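PDB 5MDM: glycoprotein from Chandipura virus, which probably attaches the virion to host receptors and, in the acidic endosome, changes shape to drive fusion of the viral and endosomal membranes. Local coordinates for residues Q180-D192 / G200-M212. Residues are numbered along the deposited sequence; the frame is centred on the assembly and turned at random.
With SO4 (sulfate ion), chain G.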
loop_
_atom_site.group_PDB
_atom_site.type_symbol
_atom_site.label_atom_id
_atom_site.label_comp_id
_atom_site.label_asym_id
_atom_site.label_seq_id
_atom_site.Cartn_x
_atom_site.Cartn_y
_atom_site.Cartn_z
ATOM N N GLN A 180 2.129 8.724 -19.215
ATOM C CA GLN A 180 3.065 7.860 -18.516
ATOM C C GLN A 180 4.469 8.459 -18.488
ATOM O O GLN A 180 4.952 8.989 -19.494
ATOM C CB GLN A 180 3.101 6.498 -19.205
ATOM C CG GLN A 180 3.568 5.374 -18.321
ATOM C CD GLN A 180 2.483 4.897 -17.388
ATOM O OE1 GLN A 180 1.317 5.286 -17.521
ATOM N NE2 GLN A 180 2.854 4.047 -16.434
ATOM N N SER A 181 5.122 8.372 -17.336
ATOM C CA SER A 181 6.511 8.799 -17.214
ATOM C C SER A 181 7.459 7.631 -17.454
ATOM O O SER A 181 7.134 6.485 -17.147
ATOM C CB SER A 181 6.765 9.399 -15.838
ATOM O OG SER A 181 5.902 10.495 -15.614
ATOM N N PHE A 182 8.631 7.923 -18.003
ATOM C CA PHE A 182 9.598 6.880 -18.318
ATOM C C PHE A 182 10.927 7.086 -17.610
ATOM O O PHE A 182 11.132 8.086 -16.918
ATOM C CB PHE A 182 9.820 6.799 -19.822
ATOM C CG PHE A 182 8.664 6.223 -20.568
ATOM C CD1 PHE A 182 7.530 6.980 -20.804
ATOM C CD2 PHE A 182 8.706 4.919 -21.030
ATOM C CE1 PHE A 182 6.457 6.452 -21.494
ATOM C CE2 PHE A 182 7.637 4.381 -21.719
ATOM C CZ PHE A 182 6.509 5.151 -21.952
ATOM N N THR A 183 11.820 6.120 -17.773
ATOM C CA THR A 183 13.196 6.275 -17.328
ATOM C C THR A 183 14.144 5.525 -18.251
ATOM O O THR A 183 13.810 4.453 -18.767
ATOM C CB THR A 183 13.410 5.794 -15.883
ATOM O OG1 THR A 183 14.746 6.114 -15.477
ATOM C CG2 THR A 183 13.223 4.288 -15.778
ATOM N N PRO A 184 15.329 6.101 -18.482
ATOM C CA PRO A 184 16.345 5.401 -19.266
ATOM C C PRO A 184 16.801 4.144 -18.536
ATOM O O PRO A 184 16.764 4.062 -17.309
ATOM C CB PRO A 184 17.479 6.427 -19.376
ATOM C CG PRO A 184 17.239 7.397 -18.284
ATOM C CD PRO A 184 15.757 7.450 -18.093
ATOM N N LEU A 185 17.239 3.162 -19.304
ATOM C CA LEU A 185 17.452 1.839 -18.770
ATOM C C LEU A 185 18.356 1.094 -19.730
ATOM O O LEU A 185 18.108 1.072 -20.930
ATOM C CB LEU A 185 16.100 1.134 -18.691
ATOM C CG LEU A 185 16.028 -0.255 -18.079
ATOM C CD1 LEU A 185 16.400 -0.170 -16.620
ATOM C CD2 LEU A 185 14.634 -0.816 -18.240
ATOM N N THR A 186 19.424 0.502 -19.219
ATOM C CA THR A 186 20.195 -0.417 -20.035
ATOM C C THR A 186 19.514 -1.775 -19.966
ATOM O O THR A 186 19.330 -2.341 -18.880
ATOM C CB THR A 186 21.645 -0.541 -19.555
ATOM O OG1 THR A 186 22.316 0.706 -19.747
ATOM C CG2 THR A 186 22.373 -1.610 -20.341
ATOM N N VAL A 187 19.105 -2.276 -21.126
ATOM C CA VAL A 187 18.555 -3.618 -21.220
ATOM C C VAL A 187 19.601 -4.512 -21.858
ATOM O O VAL A 187 20.193 -4.156 -22.869
ATOM C CB VAL A 187 17.254 -3.653 -22.035
ATOM C CG1 VAL A 187 16.800 -5.083 -22.244
ATOM C CG2 VAL A 187 16.177 -2.860 -21.324
ATOM N N THR A 188 19.843 -5.664 -21.245
ATOM C CA THR A 188 20.861 -6.590 -21.713
ATOM C C THR A 188 20.236 -7.850 -22.289
ATOM O O THR A 188 19.331 -8.440 -21.695
ATOM C CB THR A 188 21.795 -6.998 -20.580
ATOM O OG1 THR A 188 22.453 -5.836 -20.062
ATOM C CG2 THR A 188 22.827 -7.986 -21.081
ATOM N N VAL A 189 20.731 -8.253 -23.454
ATOM C CA VAL A 189 20.253 -9.442 -24.136
ATOM C C VAL A 189 21.269 -10.558 -23.963
ATOM O O VAL A 189 22.444 -10.377 -24.255
ATOM C CB VAL A 189 20.083 -9.172 -25.644
ATOM C CG1 VAL A 189 19.691 -10.437 -26.367
ATOM C CG2 VAL A 189 19.050 -8.089 -25.882
ATOM N N ALA A 190 20.820 -11.711 -23.482
ATOM C CA ALA A 190 21.682 -12.886 -23.382
ATOM C C ALA A 190 21.211 -13.973 -24.344
ATOM O O ALA A 190 20.024 -14.292 -24.410
ATOM C CB ALA A 190 21.709 -13.412 -21.962
ATOM N N TYR A 191 22.143 -14.540 -25.095
ATOM C CA TYR A 191 21.782 -15.525 -26.098
ATOM C C TYR A 191 22.916 -16.495 -26.361
ATOM O O TYR A 191 24.072 -16.206 -26.055
ATOM C CB TYR A 191 21.387 -14.830 -27.397
ATOM C CG TYR A 191 22.487 -13.999 -28.020
ATOM C CD1 TYR A 191 23.338 -14.537 -28.972
ATOM C CD2 TYR A 191 22.663 -12.671 -27.663
ATOM C CE1 TYR A 191 24.335 -13.775 -29.545
ATOM C CE2 TYR A 191 23.657 -11.904 -28.228
ATOM C CZ TYR A 191 24.489 -12.457 -29.169
ATOM O OH TYR A 191 25.479 -11.689 -29.734
ATOM N N ASP A 192 22.579 -17.645 -26.937
ATOM C CA ASP A 192 23.582 -18.650 -27.249
ATOM C C ASP A 192 24.496 -18.149 -28.366
ATOM O O ASP A 192 24.044 -17.875 -29.480
ATOM C CB ASP A 192 22.921 -19.974 -27.628
ATOM C CG ASP A 192 23.879 -21.144 -27.550
ATOM O OD1 ASP A 192 23.483 -22.196 -27.005
ATOM O OD2 ASP A 192 25.025 -21.009 -28.030
ATOM N N GLY A 200 13.205 -17.060 -29.075
ATOM C CA GLY A 200 13.131 -18.133 -28.102
ATOM C C GLY A 200 14.440 -18.369 -27.382
ATOM O O GLY A 200 14.458 -18.909 -26.275
ATOM N N GLY A 201 15.539 -17.960 -28.009
ATOM C CA GLY A 201 16.859 -18.161 -27.437
ATOM C C GLY A 201 17.465 -16.904 -26.842
ATOM O O GLY A 201 18.682 -16.802 -26.688
ATOM N N ILE A 202 16.606 -15.950 -26.504
ATOM C CA ILE A 202 17.024 -14.687 -25.917
ATOM C C ILE A 202 16.449 -14.570 -24.516
ATOM O O ILE A 202 15.303 -14.947 -24.278
ATOM C CB ILE A 202 16.521 -13.497 -26.762
ATOM C CG1 ILE A 202 17.342 -13.359 -28.040
ATOM C CG2 ILE A 202 16.584 -12.196 -25.983
ATOM C CD1 ILE A 202 16.854 -12.253 -28.952
ATOM N N VAL A 203 17.257 -14.065 -23.588
ATOM C CA VAL A 203 16.786 -13.713 -22.258
ATOM C C VAL A 203 17.140 -12.258 -21.959
ATOM O O VAL A 203 18.291 -11.855 -22.115
ATOM C CB VAL A 203 17.394 -14.628 -21.187
ATOM C CG1 VAL A 203 17.203 -14.032 -19.806
ATOM C CG2 VAL A 203 16.763 -15.986 -21.266
ATOM N N PHE A 204 16.149 -11.473 -21.541
ATOM C CA PHE A 204 16.371 -10.074 -21.198
ATOM C C PHE A 204 16.643 -9.857 -19.708
ATOM O O PHE A 204 16.027 -10.495 -18.851
ATOM C CB PHE A 204 15.175 -9.221 -21.618
ATOM C CG PHE A 204 14.948 -9.186 -23.092
ATOM C CD1 PHE A 204 15.688 -8.345 -23.896
ATOM C CD2 PHE A 204 13.990 -9.988 -23.677
ATOM C CE1 PHE A 204 15.478 -8.307 -25.256
ATOM C CE2 PHE A 204 13.775 -9.952 -25.035
ATOM C CZ PHE A 204 14.524 -9.114 -25.824
ATOM N N LYS A 205 17.571 -8.952 -19.413
ATOM C CA LYS A 205 17.868 -8.558 -18.045
ATOM C C LYS A 205 17.897 -7.040 -17.988
ATOM O O LYS A 205 18.234 -6.383 -18.969
ATOM C CB LYS A 205 19.223 -9.122 -17.605
ATOM C CG LYS A 205 19.339 -10.620 -17.791
ATOM C CD LYS A 205 20.782 -11.078 -17.870
ATOM C CE LYS A 205 20.844 -12.571 -18.163
ATOM N NZ LYS A 205 22.233 -13.112 -18.141
ATOM N N SER A 206 17.530 -6.482 -16.844
ATOM C CA SER A 206 17.734 -5.068 -16.595
ATOM C C SER A 206 17.761 -4.882 -15.094
ATOM O O SER A 206 17.536 -5.829 -14.356
ATOM C CB SER A 206 16.623 -4.234 -17.219
ATOM O OG SER A 206 15.522 -4.130 -16.339
ATOM N N LYS A 207 18.027 -3.670 -14.630
ATOM C CA LYS A 207 18.091 -3.440 -13.192
ATOM C C LYS A 207 16.712 -3.632 -12.571
ATOM O O LYS A 207 16.575 -3.734 -11.352
ATOM C CB LYS A 207 18.669 -2.048 -12.875
ATOM C CG LYS A 207 17.718 -0.868 -13.053
ATOM C CD LYS A 207 18.443 0.295 -13.688
ATOM C CE LYS A 207 18.041 1.632 -13.089
ATOM N NZ LYS A 207 19.047 2.105 -12.088
ATOM N N TYR A 208 15.701 -3.705 -13.431
ATOM C CA TYR A 208 14.311 -3.805 -13.015
ATOM C C TYR A 208 13.674 -5.114 -13.461
ATOM O O TYR A 208 12.563 -5.444 -13.054
ATOM C CB TYR A 208 13.528 -2.664 -13.649
ATOM C CG TYR A 208 13.905 -1.299 -13.151
ATOM C CD1 TYR A 208 14.139 -1.068 -11.805
ATOM C CD2 TYR A 208 14.013 -0.236 -14.028
ATOM C CE1 TYR A 208 14.475 0.186 -11.350
ATOM C CE2 TYR A 208 14.350 1.021 -13.581
ATOM C CZ TYR A 208 14.580 1.224 -12.240
ATOM O OH TYR A 208 14.921 2.470 -11.792
ATOM N N HIS A 209 14.369 -5.846 -14.321
ATOM C CA HIS A 209 13.797 -7.035 -14.931
ATOM C C HIS A 209 14.696 -8.248 -14.784
ATOM O O HIS A 209 15.799 -8.290 -15.319
ATOM C CB HIS A 209 13.500 -6.771 -16.399
ATOM C CG HIS A 209 12.632 -5.575 -16.621
ATOM N ND1 HIS A 209 13.145 -4.328 -16.895
ATOM C CD2 HIS A 209 11.288 -5.432 -16.587
ATOM C CE1 HIS A 209 12.153 -3.467 -17.033
ATOM N NE2 HIS A 209 11.016 -4.111 -16.850
ATOM N N SER A 210 14.204 -9.244 -14.058
ATOM C CA SER A 210 14.994 -10.427 -13.760
ATOM C C SER A 210 14.688 -11.555 -14.723
ATOM O O SER A 210 13.560 -12.041 -14.766
ATOM C CB SER A 210 14.731 -10.894 -12.329
ATOM O OG SER A 210 15.249 -12.196 -12.126
ATOM N N HIS A 211 15.705 -11.954 -15.484
ATOM C CA HIS A 211 15.655 -13.116 -16.378
ATOM C C HIS A 211 14.318 -13.247 -17.095
ATOM O O HIS A 211 13.490 -14.082 -16.744
ATOM C CB HIS A 211 15.989 -14.407 -15.615
ATOM C CG HIS A 211 16.171 -15.600 -16.500
ATOM N ND1 HIS A 211 17.399 -15.974 -17.002
ATOM C CD2 HIS A 211 15.279 -16.498 -16.982
ATOM C CE1 HIS A 211 17.255 -17.052 -17.754
ATOM N NE2 HIS A 211 15.979 -17.391 -17.758
ATOM N N MET A 212 14.109 -12.404 -18.095
ATOM C CA MET A 212 12.813 -12.319 -18.754
ATOM C C MET A 212 12.826 -13.074 -20.084
ATOM O O MET A 212 13.585 -12.743 -20.993
ATOM C CB MET A 212 12.419 -10.850 -18.940
ATOM C CG MET A 212 10.960 -10.544 -18.634
ATOM S SD MET A 212 10.308 -10.939 -16.987
ATOM C CE MET A 212 11.316 -9.883 -15.950
HETATM S S SO4 G . 21.306 1.260 -15.814
HETATM O O1 SO4 G . 20.160 1.539 -16.674
HETATM O O2 SO4 G . 21.197 -0.076 -15.256
HETATM O O3 SO4 G . 22.546 1.323 -16.582
HETATM O O4 SO4 G . 21.319 2.250 -14.746
#
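Thr188 and Lys205 form an antiparallel hydrogen-bonded pair, N to O and O to N, and Ala190 repeats the exchange with Val203. Thr188 N reaches Lys205 O at 2.9 Å, almost straight at 177°, and Ala190 N reaches Val203 O at the same length, 2.9 Å. The intervening Val189–Phe204 pair is non-hydrogen-bonded and meets through side chains that lie alongside each other. Val189 divides its branches: CG2 touches Phe204 CE1 at 3.6 Å, while CG1, set anti to the backbone N (chi1 176°), meets Ile202 CG2. That same Ile202 methyl lies above one face of the Phe204 ring, displaced toward its rim, and Val187 CG1 approaches Phe204 CD1 obliquely at 3.8 Å. Toward the turn at 206-209, Leu185 spreads its methyls between the turn's side chains. CD1 nears Tyr208 CD2 and the Lys207 chain, whereas CD2 comes in the plane of the His209 ring at its edge, 3.8 Å from CE1. Backbone bonds join Ser206 to His209 in the turn, and Phe204 pairs with Met212 beyond it. On the side carrying Thr188 and Ala190, the extended Lys205 chain passes Ala190 CB and ends in a salt bridge with Glu38; Thr188 OG1 bonds Ser40 OG. Both partners belong to strand 36-49, which pairs with the other edge of 180-192, away from 202-205, in a four-stranded antiparallel sheet. The Val189 and Phe204 side is covered by Val236, Ile244 and Phe230. A sulfate, probably from the crystallisation liquor, accepts a 2.8 Å bond at O1 from Thr186 N, with Lys207 alongside. Backbone bonds thus set the hairpin's register, aliphatic and aromatic groups seal one face, and polar ends on the other tie it to the neighbouring strand.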